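Local structure of hypothetic aldehyde deformylating oxygenase (Sulfolobus tokodaii, 5V4T) at residues A[97-102]-A[153-158]; A[121-126]-A[133-138]; A[32-37]-A[88-93]; A[26-31]-A[76-81]. The protein binds iron in a ferritin-like helical fold and probably acts as an oxidoreductase with aldehyde deformylating oxygenase activity. All coordinates share one frame; numbering follows the deposited sequence.

Interaction 1 (A[97-102]-A[153-158]); sequences RWRENI and LSLIED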
loop_
_atom_site.group_PDB
_atom_site.type_symbol
_atom_site.label_atom_id
_atom_site.label_comp_id
_atom_site.label_asym_id
_atom_site.label_seq_id
_atom_site.Cartn_x
_atom_site.Cartn_y
_atom_site.Cartn_z
ATOM N N ARG A 97 -1.820 -13.695 -17.736
ATOM C CA ARG A 97 -1.868 -12.249 -18.014
ATOM C C ARG A 97 -1.259 -11.548 -16.805
ATOM O O ARG A 97 -1.861 -10.603 -16.275
ATOM C CB ARG A 97 -3.303 -11.738 -18.243
ATOM C CG ARG A 97 -4.019 -12.352 -19.433
ATOM C CD ARG A 97 -5.347 -11.665 -19.596
ATOM N NE ARG A 97 -5.288 -10.314 -20.187
ATOM C CZ ARG A 97 -6.339 -9.776 -20.812
ATOM N NH1 ARG A 97 -7.425 -10.476 -20.884
ATOM N NH2 ARG A 97 -6.278 -8.604 -21.429
ATOM N N TRP A 98 -0.057 -11.956 -16.406
ATOM C CA TRP A 98 0.559 -11.402 -15.187
ATOM C C TRP A 98 0.761 -9.881 -15.267
ATOM O O TRP A 98 0.518 -9.193 -14.257
ATOM C CB TRP A 98 1.850 -12.123 -14.879
ATOM C CG TRP A 98 2.947 -11.916 -15.889
ATOM C CD1 TRP A 98 3.324 -12.800 -16.859
ATOM C CD2 TRP A 98 3.916 -10.848 -15.922
ATOM N NE1 TRP A 98 4.414 -12.315 -17.515
ATOM C CE2 TRP A 98 4.796 -11.121 -16.977
ATOM C CE3 TRP A 98 4.104 -9.668 -15.188
ATOM C CZ2 TRP A 98 5.852 -10.275 -17.305
ATOM C CZ3 TRP A 98 5.156 -8.794 -15.553
ATOM C CH2 TRP A 98 6.003 -9.125 -16.589
ATOM N N ARG A 99 1.088 -9.320 -16.431
ATOM C CA ARG A 99 1.407 -7.874 -16.529
ATOM C C ARG A 99 0.147 -7.096 -16.188
ATOM O O ARG A 99 0.159 -6.241 -15.303
ATOM C CB ARG A 99 1.843 -7.469 -17.936
ATOM C CG ARG A 99 3.186 -6.820 -18.167
ATOM C CD ARG A 99 3.435 -6.753 -19.700
ATOM N NE ARG A 99 4.765 -7.164 -20.196
ATOM C CZ ARG A 99 5.149 -8.411 -20.548
ATOM N NH1 ARG A 99 4.294 -9.479 -20.465
ATOM N NH2 ARG A 99 6.427 -8.598 -20.958
ATOM N N GLU A 100 -0.950 -7.402 -16.847
ATOM C CA GLU A 100 -2.219 -6.682 -16.539
ATOM C C GLU A 100 -2.824 -7.034 -15.164
ATOM O O GLU A 100 -3.474 -6.155 -14.494
ATOM C CB GLU A 100 -3.207 -6.860 -17.666
ATOM C CG GLU A 100 -2.658 -6.050 -18.831
ATOM C CD GLU A 100 -3.448 -6.108 -20.102
ATOM O OE1 GLU A 100 -4.154 -7.111 -20.368
ATOM O OE2 GLU A 100 -3.319 -5.127 -20.846
ATOM N N ASN A 101 -2.653 -8.285 -14.734
ATOM C CA ASN A 101 -3.185 -8.686 -13.439
ATOM C C ASN A 101 -2.482 -8.019 -12.259
ATOM O O ASN A 101 -3.126 -7.483 -11.349
ATOM C CB ASN A 101 -3.139 -10.190 -13.307
ATOM C CG ASN A 101 -4.237 -10.868 -14.132
ATOM O OD1 ASN A 101 -5.185 -10.185 -14.566
ATOM N ND2 ASN A 101 -4.127 -12.208 -14.363
ATOM N N ILE A 102 -1.161 -7.992 -12.323
ATOM C CA ILE A 102 -0.398 -7.246 -11.336
ATOM C C ILE A 102 -0.634 -5.740 -11.434
ATOM O O ILE A 102 -0.741 -5.066 -10.393
ATOM C CB ILE A 102 1.098 -7.546 -11.431
ATOM C CG1 ILE A 102 1.333 -8.995 -11.121
ATOM C CG2 ILE A 102 1.832 -6.755 -10.402
ATOM C CD1 ILE A 102 2.577 -9.535 -11.788
ATOM N N LEU A 153 0.164 2.268 -15.032
ATOM C CA LEU A 153 -0.671 2.662 -16.206
ATOM C C LEU A 153 -0.021 2.249 -17.491
ATOM O O LEU A 153 -0.675 1.827 -18.412
ATOM C CB LEU A 153 -0.973 4.168 -16.206
ATOM C CG LEU A 153 -1.836 4.721 -15.111
ATOM C CD1 LEU A 153 -1.777 6.256 -15.218
ATOM C CD2 LEU A 153 -3.297 4.228 -15.236
ATOM N N SER A 154 1.301 2.335 -17.563
ATOM C CA SER A 154 2.007 1.974 -18.733
ATOM C C SER A 154 2.015 0.486 -19.053
ATOM O O SER A 154 2.206 0.123 -20.229
ATOM C CB SER A 154 3.477 2.570 -18.660
ATOM O OG SER A 154 4.327 1.671 -18.051
ATOM N N LEU A 155 1.765 -0.387 -18.092
ATOM C CA LEU A 155 1.708 -1.812 -18.222
ATOM C C LEU A 155 0.363 -2.295 -18.796
ATOM O O LEU A 155 0.236 -3.459 -19.197
ATOM C CB LEU A 155 1.911 -2.530 -16.892
ATOM C CG LEU A 155 3.297 -2.329 -16.255
ATOM C CD1 LEU A 155 3.328 -3.003 -14.874
ATOM C CD2 LEU A 155 4.413 -2.801 -17.181
ATOM N N ILE A 156 -0.640 -1.418 -18.757
ATOM C CA ILE A 156 -1.987 -1.768 -19.233
ATOM C C ILE A 156 -2.139 -1.499 -20.713
ATOM O O ILE A 156 -1.940 -0.355 -21.187
ATOM C CB ILE A 156 -3.028 -0.975 -18.428
ATOM C CG1 ILE A 156 -3.002 -1.502 -17.006
ATOM C CG2 ILE A 156 -4.434 -1.150 -19.019
ATOM C CD1 ILE A 156 -3.600 -0.546 -15.989
ATOM N N GLU A 157 -2.608 -2.513 -21.415
ATOM C CA GLU A 157 -3.002 -2.352 -22.812
ATOM C C GLU A 157 -4.490 -2.546 -23.029
ATOM O O GLU A 157 -5.118 -1.786 -23.772
ATOM C CB GLU A 157 -2.280 -3.359 -23.702
ATOM C CG GLU A 157 -0.891 -3.738 -23.223
ATOM C CD GLU A 157 0.176 -2.780 -23.686
ATOM O OE1 GLU A 157 -0.088 -1.549 -23.702
ATOM O OE2 GLU A 157 1.284 -3.280 -24.033
ATOM N N ASP A 158 -5.003 -3.604 -22.469
ATOM C CA ASP A 158 -6.448 -3.894 -22.604
ATOM C C ASP A 158 -7.245 -3.079 -21.595
ATOM O O ASP A 158 -7.418 -3.503 -20.457
ATOM C CB ASP A 158 -6.665 -5.357 -22.383
ATOM C CG ASP A 158 -8.087 -5.864 -22.754
ATOM O OD1 ASP A 158 -9.059 -5.099 -22.758
ATOM O OD2 ASP A 158 -8.204 -7.116 -22.943
HETATM O O HOH W 1 -9.774 -9.360 -22.235
#
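Glu-100 OE2 takes two backbone N-H groups at once, those of Glu-157 and Asp-158, each at 2.8 Å. The bond from Asp-158 N is nearly straight (172°) and reaches OE2 on its syn side, though 27° out of the carboxylate plane, whereas Glu-157 N comes in almost in line with the C-O bond. The other oxygen of the same carboxylate, Glu-100 OE1, receives Arg-97 NH2 at 2.8 Å, and a weak bond from Arg-97 NE joins it. Beyond CG the Glu-100 chain runs extended, which carries the carboxylate across to the turn that follows helix 132-155. Arg-97 NH2 also forms a salt bridge to Asp-158 OD2 at 2.9 Å; the oxygen lies in the guanidinium plane but is met on its anti side, with the two flat groups 36° apart. A water closes a ring here, accepting from Arg-97 NH1 and donating to Asp-158 OD2. Asp-158 OD1 is spoken for elsewhere, capping the N-H of Tyr-161 in the first turn of helix 159-179, and the Tyr-161 ring makes a cation-pi contact with Arg-97. On the flank of this network the contact turns apolar, as Leu-155 CD2 touches Arg-99 CG at 4.3 Å and the Leu-155 side chain also packs on Ala-103. Arginine and two backbone amides thus share the charge of the buried Glu-100, which probably favours its ionised form and holds the start of helix 98-128 against the turn between helices 132-155 and 159-179.

Interaction 2 (A[121-126]-A[133-138]); sequences ILNETS and KFNEGI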
loop_
_atom_site.group_PDB
_atom_site.type_symbol
_atom_site.label_atom_id
_atom_site.label_comp_id
_atom_site.label_asym_id
_atom_site.label_seq_id
_atom_site.Cartn_x
_atom_site.Cartn_y
_atom_site.Cartn_z
ATOM N N ILE A 121 -3.122 9.222 5.713
ATOM C CA ILE A 121 -3.318 9.177 7.153
ATOM C C ILE A 121 -1.980 9.251 7.883
ATOM O O ILE A 121 -1.801 10.033 8.789
ATOM C CB ILE A 121 -4.073 7.921 7.578
ATOM C CG1 ILE A 121 -5.491 7.913 6.964
ATOM C CG2 ILE A 121 -4.072 7.768 9.080
ATOM C CD1 ILE A 121 -6.113 6.543 7.062
ATOM N N LEU A 122 -0.999 8.469 7.426
ATOM C CA LEU A 122 0.343 8.512 8.040
ATOM C C LEU A 122 1.004 9.853 7.958
ATOM O O LEU A 122 1.676 10.283 8.921
ATOM C CB LEU A 122 1.265 7.363 7.536
ATOM C CG LEU A 122 0.772 5.995 7.930
ATOM C CD1 LEU A 122 1.566 4.923 7.201
ATOM C CD2 LEU A 122 0.875 5.769 9.444
ATOM N N ASN A 123 0.874 10.520 6.792
ATOM C CA ASN A 123 1.425 11.875 6.631
ATOM C C ASN A 123 0.804 12.888 7.573
ATOM O O ASN A 123 1.455 13.561 8.328
ATOM C CB ASN A 123 1.186 12.281 5.168
ATOM C CG ASN A 123 1.861 13.550 4.781
ATOM O OD1 ASN A 123 2.655 14.155 5.496
ATOM N ND2 ASN A 123 1.538 13.998 3.580
ATOM N N GLU A 124 -0.501 12.954 7.520
ATOM C CA GLU A 124 -1.257 13.902 8.342
ATOM C C GLU A 124 -1.021 13.674 9.841
ATOM O O GLU A 124 -0.807 14.624 10.590
ATOM C CB GLU A 124 -2.723 13.778 8.050
ATOM C CG GLU A 124 -3.042 14.262 6.658
ATOM C CD GLU A 124 -4.503 14.190 6.299
ATOM O OE1 GLU A 124 -5.313 13.663 7.077
ATOM O OE2 GLU A 124 -4.840 14.713 5.190
ATOM N N THR A 125 -1.031 12.418 10.243
ATOM C CA THR A 125 -0.929 12.065 11.656
ATOM C C THR A 125 0.494 12.347 12.157
ATOM O O THR A 125 0.695 12.932 13.254
ATOM C CB THR A 125 -1.336 10.607 11.903
ATOM O OG1 THR A 125 -2.686 10.441 11.497
ATOM C CG2 THR A 125 -1.195 10.284 13.371
ATOM N N SER A 126 1.508 11.965 11.387
ATOM C CA SER A 126 2.886 12.212 11.805
ATOM C C SER A 126 3.181 13.686 11.826
ATOM O O SER A 126 3.910 14.153 12.676
ATOM C CB SER A 126 3.881 11.451 10.961
ATOM O OG SER A 126 3.803 11.725 9.552
ATOM N N LYS A 133 11.133 12.657 11.343
ATOM C CA LYS A 133 11.771 11.694 10.465
ATOM C C LYS A 133 10.738 10.768 9.869
ATOM O O LYS A 133 10.835 10.418 8.705
ATOM C CB LYS A 133 12.832 10.900 11.234
ATOM C CG LYS A 133 13.970 11.796 11.665
ATOM C CD LYS A 133 14.939 10.964 12.500
ATOM C CE LYS A 133 15.909 11.847 13.218
ATOM N NZ LYS A 133 16.768 10.965 14.069
ATOM N N PHE A 134 9.755 10.357 10.652
ATOM C CA PHE A 134 8.712 9.496 10.126
ATOM C C PHE A 134 7.989 10.217 8.990
ATOM O O PHE A 134 7.745 9.647 7.917
ATOM C CB PHE A 134 7.729 9.058 11.205
ATOM C CG PHE A 134 6.801 7.962 10.756
ATOM C CD1 PHE A 134 7.211 6.644 10.670
ATOM C CD2 PHE A 134 5.537 8.280 10.353
ATOM C CE1 PHE A 134 6.342 5.646 10.282
ATOM C CE2 PHE A 134 4.670 7.305 9.953
ATOM C CZ PHE A 134 5.054 5.979 9.953
ATOM N N ASN A 135 7.604 11.471 9.251
ATOM C CA ASN A 135 6.867 12.236 8.264
ATOM C C ASN A 135 7.645 12.389 6.960
ATOM O O ASN A 135 7.083 12.214 5.893
ATOM C CB ASN A 135 6.512 13.602 8.801
ATOM C CG ASN A 135 5.637 14.345 7.865
ATOM O OD1 ASN A 135 6.104 15.313 7.187
ATOM N ND2 ASN A 135 4.373 13.993 7.830
ATOM N N GLU A 136 8.940 12.666 7.048
ATOM C CA GLU A 136 9.735 12.820 5.845
ATOM C C GLU A 136 9.818 11.523 5.086
ATOM O O GLU A 136 9.755 11.511 3.825
ATOM C CB GLU A 136 11.129 13.309 6.207
ATOM C CG GLU A 136 12.037 13.499 4.997
ATOM C CD GLU A 136 11.577 14.523 3.986
ATOM O OE1 GLU A 136 10.770 15.426 4.264
ATOM O OE2 GLU A 136 12.068 14.421 2.856
ATOM N N GLY A 137 9.870 10.409 5.808
ATOM C CA GLY A 137 9.916 9.112 5.185
ATOM C C GLY A 137 8.604 8.843 4.441
ATOM O O GLY A 137 8.598 8.371 3.288
ATOM N N ILE A 138 7.502 9.183 5.042
ATOM C CA ILE A 138 6.201 8.973 4.369
ATOM C C ILE A 138 6.124 9.883 3.125
ATOM O O ILE A 138 5.635 9.436 2.094
ATOM C CB ILE A 138 5.034 9.302 5.375
ATOM C CG1 ILE A 138 5.013 8.295 6.551
ATOM C CG2 ILE A 138 3.688 9.306 4.686
ATOM C CD1 ILE A 138 4.857 6.871 6.153
#
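Asn-135, Ser-126 and Ile-138 have the greatest surface enclosed between these two helical turns. The amide nitrogen of Asn-135 serves two acceptors: Ser-126 OG, 2.9 Å from ND2, lies in the plane of the amide on a nearly straight bond (169°), while Asn-123 OD1, also 2.9 Å from ND2, is reached at a poorer angle and is tilted out of that plane. For Ser-126, chi1 of 57° sets OG between its own backbone N and carbonyl carbon, where it can donate to Leu-122 O at 2.6 Å and still accept from Asn-135. The hydroxyl is therefore held from both sides of the contact, and the two acceptors together fix the rotation of the Asn-135 amide. Next to these polar groups, Ser-126 CB meets the edge of the Phe-134 ring at CD2, 3.6 Å away. Ile-138 CD1 rests on Leu-122 CB at 3.9 Å, and its CG2 branch lies against Asn-123 CB. Outside the pair, Leu-122 packs on Phe-23 and Phe-134 on Ser-20, both of helix 10-23. With the axes of these short segments 8.9 Å apart and 153° between their N-to-C directions, the turns form the end of an antiparallel helical hairpin closed by a short connection, as in the four-helix bundle of ferritin-like diiron proteins.

Interaction 3 (A[32-37]-A[88-93]); sequences WKILKK and GLVEDF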
loop_
_atom_site.group_PDB
_atom_site.type_symbol
_atom_site.label_atom_id
_atom_site.label_comp_id
_atom_site.label_asym_id
_atom_site.label_seq_id
_atom_site.Cartn_x
_atom_site.Cartn_y
_atom_site.Cartn_z
ATOM N N TRP A 32 4.442 -14.707 2.206
ATOM C CA TRP A 32 4.573 -14.274 0.836
ATOM C C TRP A 32 6.046 -14.121 0.437
ATOM O O TRP A 32 6.406 -13.329 -0.442
ATOM C CB TRP A 32 3.820 -12.927 0.669
ATOM C CG TRP A 32 2.363 -13.004 1.018
ATOM C CD1 TRP A 32 1.396 -13.784 0.420
ATOM C CD2 TRP A 32 1.693 -12.208 1.992
ATOM N NE1 TRP A 32 0.177 -13.559 1.030
ATOM C CE2 TRP A 32 0.340 -12.607 2.005
ATOM C CE3 TRP A 32 2.116 -11.273 2.921
ATOM C CZ2 TRP A 32 -0.592 -12.040 2.853
ATOM C CZ3 TRP A 32 1.190 -10.704 3.767
ATOM C CH2 TRP A 32 -0.155 -11.107 3.742
ATOM N N LYS A 33 6.890 -14.934 1.028
ATOM C CA LYS A 33 8.315 -14.963 0.665
ATOM C C LYS A 33 8.533 -15.073 -0.848
ATOM O O LYS A 33 9.474 -14.474 -1.413
ATOM C CB LYS A 33 8.927 -16.178 1.357
ATOM C CG LYS A 33 10.413 -16.359 1.122
ATOM C CD LYS A 33 10.882 -17.610 1.857
ATOM C CE LYS A 33 12.125 -18.160 1.164
ATOM N NZ LYS A 33 12.694 -19.244 1.999
ATOM N N ILE A 34 7.669 -15.859 -1.495
ATOM C CA ILE A 34 7.759 -16.133 -2.915
ATOM C C ILE A 34 7.663 -14.867 -3.779
ATOM O O ILE A 34 8.132 -14.860 -4.929
ATOM C CB ILE A 34 6.681 -17.163 -3.374
ATOM C CG1 ILE A 34 7.005 -17.784 -4.712
ATOM C CG2 ILE A 34 5.289 -16.549 -3.404
ATOM C CD1 ILE A 34 6.289 -19.094 -4.938
ATOM N N LEU A 35 7.038 -13.806 -3.244
ATOM C CA LEU A 35 6.897 -12.576 -4.021
ATOM C C LEU A 35 8.195 -11.929 -4.330
ATOM O O LEU A 35 8.297 -11.223 -5.320
ATOM C CB LEU A 35 6.014 -11.530 -3.275
ATOM C CG LEU A 35 4.502 -11.769 -3.310
ATOM C CD1 LEU A 35 3.830 -10.739 -2.406
ATOM C CD2 LEU A 35 3.971 -11.593 -4.727
ATOM N N LYS A 36 9.210 -12.146 -3.498
ATOM C CA LYS A 36 10.533 -11.537 -3.802
ATOM C C LYS A 36 11.070 -12.098 -5.131
ATOM O O LYS A 36 11.379 -11.330 -6.071
ATOM C CB LYS A 36 11.510 -11.812 -2.651
ATOM C CG LYS A 36 12.862 -11.129 -2.793
ATOM C CD LYS A 36 13.762 -11.500 -1.617
ATOM C CE LYS A 36 15.012 -10.659 -1.634
ATOM N NZ LYS A 36 15.984 -10.921 -0.550
ATOM N N LYS A 37 11.113 -13.423 -5.236
ATOM C CA LYS A 37 11.583 -14.087 -6.456
ATOM C C LYS A 37 10.738 -13.712 -7.659
ATOM O O LYS A 37 11.255 -13.406 -8.726
ATOM C CB LYS A 37 11.534 -15.613 -6.333
ATOM C CG LYS A 37 12.885 -16.141 -6.015
ATOM C CD LYS A 37 12.869 -17.586 -5.522
ATOM C CE LYS A 37 14.183 -17.867 -4.786
ATOM N NZ LYS A 37 14.293 -19.293 -4.405
ATOM N N GLY A 88 -3.854 -13.266 -3.395
ATOM C CA GLY A 88 -4.200 -13.021 -4.738
ATOM C C GLY A 88 -3.060 -12.510 -5.604
ATOM O O GLY A 88 -2.991 -12.805 -6.811
ATOM N N LEU A 89 -2.211 -11.635 -5.066
ATOM C CA LEU A 89 -1.109 -11.127 -5.858
ATOM C C LEU A 89 -0.129 -12.235 -6.219
ATOM O O LEU A 89 0.405 -12.236 -7.308
ATOM C CB LEU A 89 -0.404 -10.002 -5.148
ATOM C CG LEU A 89 0.729 -9.269 -5.822
ATOM C CD1 LEU A 89 0.176 -8.527 -6.999
ATOM C CD2 LEU A 89 1.413 -8.347 -4.801
ATOM N N VAL A 90 0.131 -13.147 -5.308
ATOM C CA VAL A 90 0.986 -14.285 -5.642
ATOM C C VAL A 90 0.393 -15.041 -6.857
ATOM O O VAL A 90 1.112 -15.365 -7.845
ATOM C CB VAL A 90 1.159 -15.206 -4.426
ATOM C CG1 VAL A 90 1.783 -16.542 -4.845
ATOM C CG2 VAL A 90 1.990 -14.529 -3.358
ATOM N N GLU A 91 -0.895 -15.331 -6.810
ATOM C CA GLU A 91 -1.594 -15.970 -7.965
ATOM C C GLU A 91 -1.445 -15.169 -9.258
ATOM O O GLU A 91 -1.144 -15.701 -10.343
ATOM C CB GLU A 91 -3.070 -16.179 -7.588
ATOM C CG GLU A 91 -3.272 -17.125 -6.416
ATOM C CD GLU A 91 -4.733 -17.378 -6.080
ATOM O OE1 GLU A 91 -5.627 -16.708 -6.646
ATOM O OE2 GLU A 91 -4.970 -18.223 -5.198
ATOM N N ASP A 92 -1.611 -13.858 -9.166
ATOM C CA ASP A 92 -1.447 -12.997 -10.309
ATOM C C ASP A 92 -0.053 -13.067 -10.911
ATOM O O ASP A 92 0.070 -13.069 -12.132
ATOM C CB ASP A 92 -1.811 -11.552 -9.967
ATOM C CG ASP A 92 -3.350 -11.352 -9.833
ATOM O OD1 ASP A 92 -4.121 -12.270 -10.267
ATOM O OD2 ASP A 92 -3.759 -10.314 -9.284
ATOM N N PHE A 93 0.967 -13.090 -10.066
ATOM C CA PHE A 93 2.340 -13.178 -10.574
ATOM C C PHE A 93 2.589 -14.461 -11.365
ATOM O O PHE A 93 3.433 -14.465 -12.305
ATOM C CB PHE A 93 3.326 -13.091 -9.439
ATOM C CG PHE A 93 3.841 -11.700 -9.232
ATOM C CD1 PHE A 93 4.835 -11.202 -10.010
ATOM C CD2 PHE A 93 3.311 -10.894 -8.279
ATOM C CE1 PHE A 93 5.335 -9.956 -9.817
ATOM C CE2 PHE A 93 3.799 -9.632 -8.057
ATOM C CZ PHE A 93 4.802 -9.129 -8.852
#
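Leu-35 CG lies beside the backbone N (chi1 -77°), which swings the isobutyl end across to helix 80-93, where Val-90 CG2, anti to its carbonyl carbon with CG1 anti to N (chi1 167°), meets it. Leu-35 CG stands 3.7 Å from Val-90 CG2, and the CD2 branch of the same leucine continues past this methyl to Phe-93, coming within 3.7 Å of ring atom CD2. Leu-35 CD2 also faces Leu-89 CD2 at 4.1 Å, the two side chains crossing at about a right angle. Leu-35 thereby touches Leu-89, Val-90 and Phe-93. Val-90 is enclosed in turn by residues 32-37: Ile-34 CG2 packs on its CG1 at 3.8 Å, and Trp-32 CD1 lies 3.9 Å from its CG2. No hydrogen bond crosses between the two segments, and the contact rests on apolar packing. The indole nitrogen of Trp-32 is nevertheless satisfied, donating to Asp-87 OD1 just before residues 88-93, which fixes the turn of the ring beside Val-90. Segment 32-37, leading into helix 34-46, is in this way laid against the C-terminal half of helix 80-93. Phe-93 also touches Leu-38 and Lys-42 farther along helix 34-46, while on helix 98-128 Leu-89 reaches Arg-105 and Phe-106, and Phe-93 reaches Ile-102.

Interaction 4 (A[26-31]-A[76-81]); sequences ASIMDR and VRLPPS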
loop_
_atom_site.group_PDB
_atom_site.type_symbol
_atom_site.label_atom_id
_atom_site.label_comp_id
_atom_site.label_asym_id
_atom_site.label_seq_id
_atom_site.Cartn_x
_atom_site.Cartn_y
_atom_site.Cartn_z
ATOM N N ALA A 26 5.071 -7.309 9.202
ATOM C CA ALA A 26 6.098 -8.076 9.851
ATOM C C ALA A 26 5.556 -9.338 10.500
ATOM O O ALA A 26 6.254 -10.320 10.480
ATOM C CB ALA A 26 6.818 -7.224 10.901
ATOM N N SER A 27 4.340 -9.318 11.054
ATOM C CA SER A 27 3.758 -10.499 11.718
ATOM C C SER A 27 3.535 -11.669 10.753
ATOM O O SER A 27 3.467 -12.828 11.179
ATOM C CB SER A 27 2.426 -10.158 12.387
ATOM O OG SER A 27 1.412 -9.841 11.412
ATOM N N ILE A 28 3.398 -11.400 9.465
ATOM C CA ILE A 28 3.095 -12.477 8.525
ATOM C C ILE A 28 3.788 -12.436 7.170
ATOM O O ILE A 28 3.355 -13.134 6.248
ATOM C CB ILE A 28 1.591 -12.591 8.267
ATOM C CG1 ILE A 28 1.031 -11.245 7.811
ATOM C CG2 ILE A 28 0.865 -13.141 9.493
ATOM C CD1 ILE A 28 -0.326 -11.381 7.173
ATOM N N MET A 29 4.865 -11.679 7.023
ATOM C CA MET A 29 5.424 -11.488 5.673
ATOM C C MET A 29 6.076 -12.745 5.059
ATOM O O MET A 29 6.076 -12.902 3.802
ATOM C CB MET A 29 6.380 -10.290 5.623
ATOM C CG MET A 29 7.660 -10.414 6.415
ATOM S SD MET A 29 8.380 -8.758 6.458
ATOM C CE MET A 29 8.281 -8.232 4.749
ATOM N N ASP A 30 6.608 -13.637 5.918
ATOM C CA ASP A 30 7.077 -14.989 5.453
ATOM C C ASP A 30 6.053 -15.758 4.611
ATOM O O ASP A 30 6.423 -16.582 3.763
ATOM C CB ASP A 30 7.463 -15.861 6.639
ATOM C CG ASP A 30 8.803 -15.468 7.243
ATOM O OD1 ASP A 30 9.347 -14.381 6.909
ATOM O OD2 ASP A 30 9.320 -16.255 8.059
ATOM N N ARG A 31 4.764 -15.517 4.860
ATOM C CA ARG A 31 3.685 -16.102 4.027
ATOM C C ARG A 31 3.893 -15.873 2.527
ATOM O O ARG A 31 3.574 -16.728 1.685
ATOM C CB ARG A 31 2.309 -15.545 4.441
ATOM C CG ARG A 31 1.129 -16.191 3.742
ATOM C CD ARG A 31 -0.170 -15.555 4.251
ATOM N NE ARG A 31 -1.347 -16.131 3.648
ATOM C CZ ARG A 31 -2.093 -17.102 4.168
ATOM N NH1 ARG A 31 -1.798 -17.674 5.318
ATOM N NH2 ARG A 31 -3.155 -17.517 3.517
ATOM N N VAL A 76 1.496 -6.634 15.329
ATOM C CA VAL A 76 0.302 -6.216 14.652
ATOM C C VAL A 76 -0.269 -7.305 13.793
ATOM O O VAL A 76 0.393 -7.716 12.849
ATOM C CB VAL A 76 0.568 -4.996 13.698
ATOM C CG1 VAL A 76 -0.713 -4.524 13.055
ATOM C CG2 VAL A 76 1.212 -3.846 14.462
ATOM N N ARG A 77 -1.541 -7.614 14.033
ATOM C CA ARG A 77 -2.290 -8.575 13.214
ATOM C C ARG A 77 -2.922 -7.836 12.024
ATOM O O ARG A 77 -3.661 -6.879 12.215
ATOM C CB ARG A 77 -3.380 -9.275 14.039
ATOM C CG ARG A 77 -4.283 -10.232 13.272
ATOM C CD ARG A 77 -5.156 -11.056 14.230
ATOM N NE ARG A 77 -4.327 -11.812 15.184
ATOM C CZ ARG A 77 -3.868 -13.057 15.012
ATOM N NH1 ARG A 77 -4.161 -13.757 13.921
ATOM N NH2 ARG A 77 -3.113 -13.613 15.958
ATOM N N LEU A 78 -2.642 -8.321 10.822
ATOM C CA LEU A 78 -3.272 -7.802 9.596
ATOM C C LEU A 78 -4.660 -8.351 9.423
ATOM O O LEU A 78 -4.911 -9.528 9.731
ATOM C CB LEU A 78 -2.432 -8.131 8.375
ATOM C CG LEU A 78 -1.147 -7.316 8.094
ATOM C CD1 LEU A 78 -1.470 -5.823 7.958
ATOM C CD2 LEU A 78 -0.054 -7.526 9.127
ATOM N N PRO A 79 -5.577 -7.538 8.875
ATOM C CA PRO A 79 -6.917 -8.056 8.699
ATOM C C PRO A 79 -7.081 -9.133 7.600
ATOM O O PRO A 79 -6.264 -9.247 6.659
ATOM C CB PRO A 79 -7.713 -6.806 8.411
ATOM C CG PRO A 79 -6.758 -5.912 7.702
ATOM C CD PRO A 79 -5.468 -6.147 8.415
ATOM N N PRO A 80 -8.161 -9.929 7.678
ATOM C CA PRO A 80 -8.306 -11.045 6.764
ATOM C C PRO A 80 -8.342 -10.644 5.282
ATOM O O PRO A 80 -7.824 -11.358 4.431
ATOM C CB PRO A 80 -9.668 -11.632 7.158
ATOM C CG PRO A 80 -9.907 -11.163 8.523
ATOM C CD PRO A 80 -9.295 -9.824 8.627
ATOM N N SER A 81 -8.984 -9.523 4.989
ATOM C CA SER A 81 -9.075 -9.038 3.606
ATOM C C SER A 81 -7.703 -8.612 3.065
ATOM O O SER A 81 -7.456 -8.683 1.836
ATOM C CB SER A 81 -10.092 -7.894 3.486
ATOM O OG SER A 81 -11.457 -8.391 3.602
HETATM O O HOH W 2 2.722 -6.933 11.203
HETATM O O HOH W 3 -1.121 -10.853 10.807
#
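Ser-27 OG donates to the carbonyl oxygen of Val-76 at 2.8 Å, a bond tilted 22° from the carbonyl plane. The first torsion of the serine (chi1 67°) turns OG toward that oxygen, and also brings it to 3.6 Å from Leu-78 CD2. Beside this hydroxyl, Ile-28 CD1 touches Leu-78 CB at 4.1 Å, while its CG1 lies against the CD2 branch of the same leucine. Two waters extend the polar part of the contact. One accepts from Ser-27 N and donates to Val-76 O, so that this carbonyl oxygen takes both the serine hydroxyl and a water; the other donates to Ser-27 OG at 2.8 Å and accepts from Leu-78 N. The contact ties the loop between helices 10-23 and 34-46 to the extended run that leads into helix 80-93, in a ferritin-like fold that is mostly helical and has no strands. Pro-79 occupies the N-cap position of helix 80-93, with Pro-80 in its first turn. Behind the first shell, helix 10-23 backs Val-76 through Tyr-18 and Ala-21 and Leu-78 through His-22. Ile-28 reaches Ile-83 one turn into helix 80-93, and Arg-31 makes a salt bridge to Asp-87 of the same helix.

In the fold
Interactions 1 and 2 join the same pair of helices, 98-128 and 132-155, on opposite sides of the chain's centre, with their own centres about 31 Å apart. Interaction 1, at the surface, relies on charge and backbone amides; interaction 2, buried beside the hairpin turn, combines neutral amide and hydroxyl bonds with apolar contacts. Interactions 3 and 4 both use helix 80-93 and are partly buried, yet interaction 3 is wholly apolar between its segments, whereas interaction 4 joins non-helical runs through a hydroxyl, bridging waters and one Ile-Leu contact. Interaction 3 also touches interaction 1, with Phe-93 CD1 3.3 Å from Ile-102 CD1, linking consecutive helices 80-93 and 98-128.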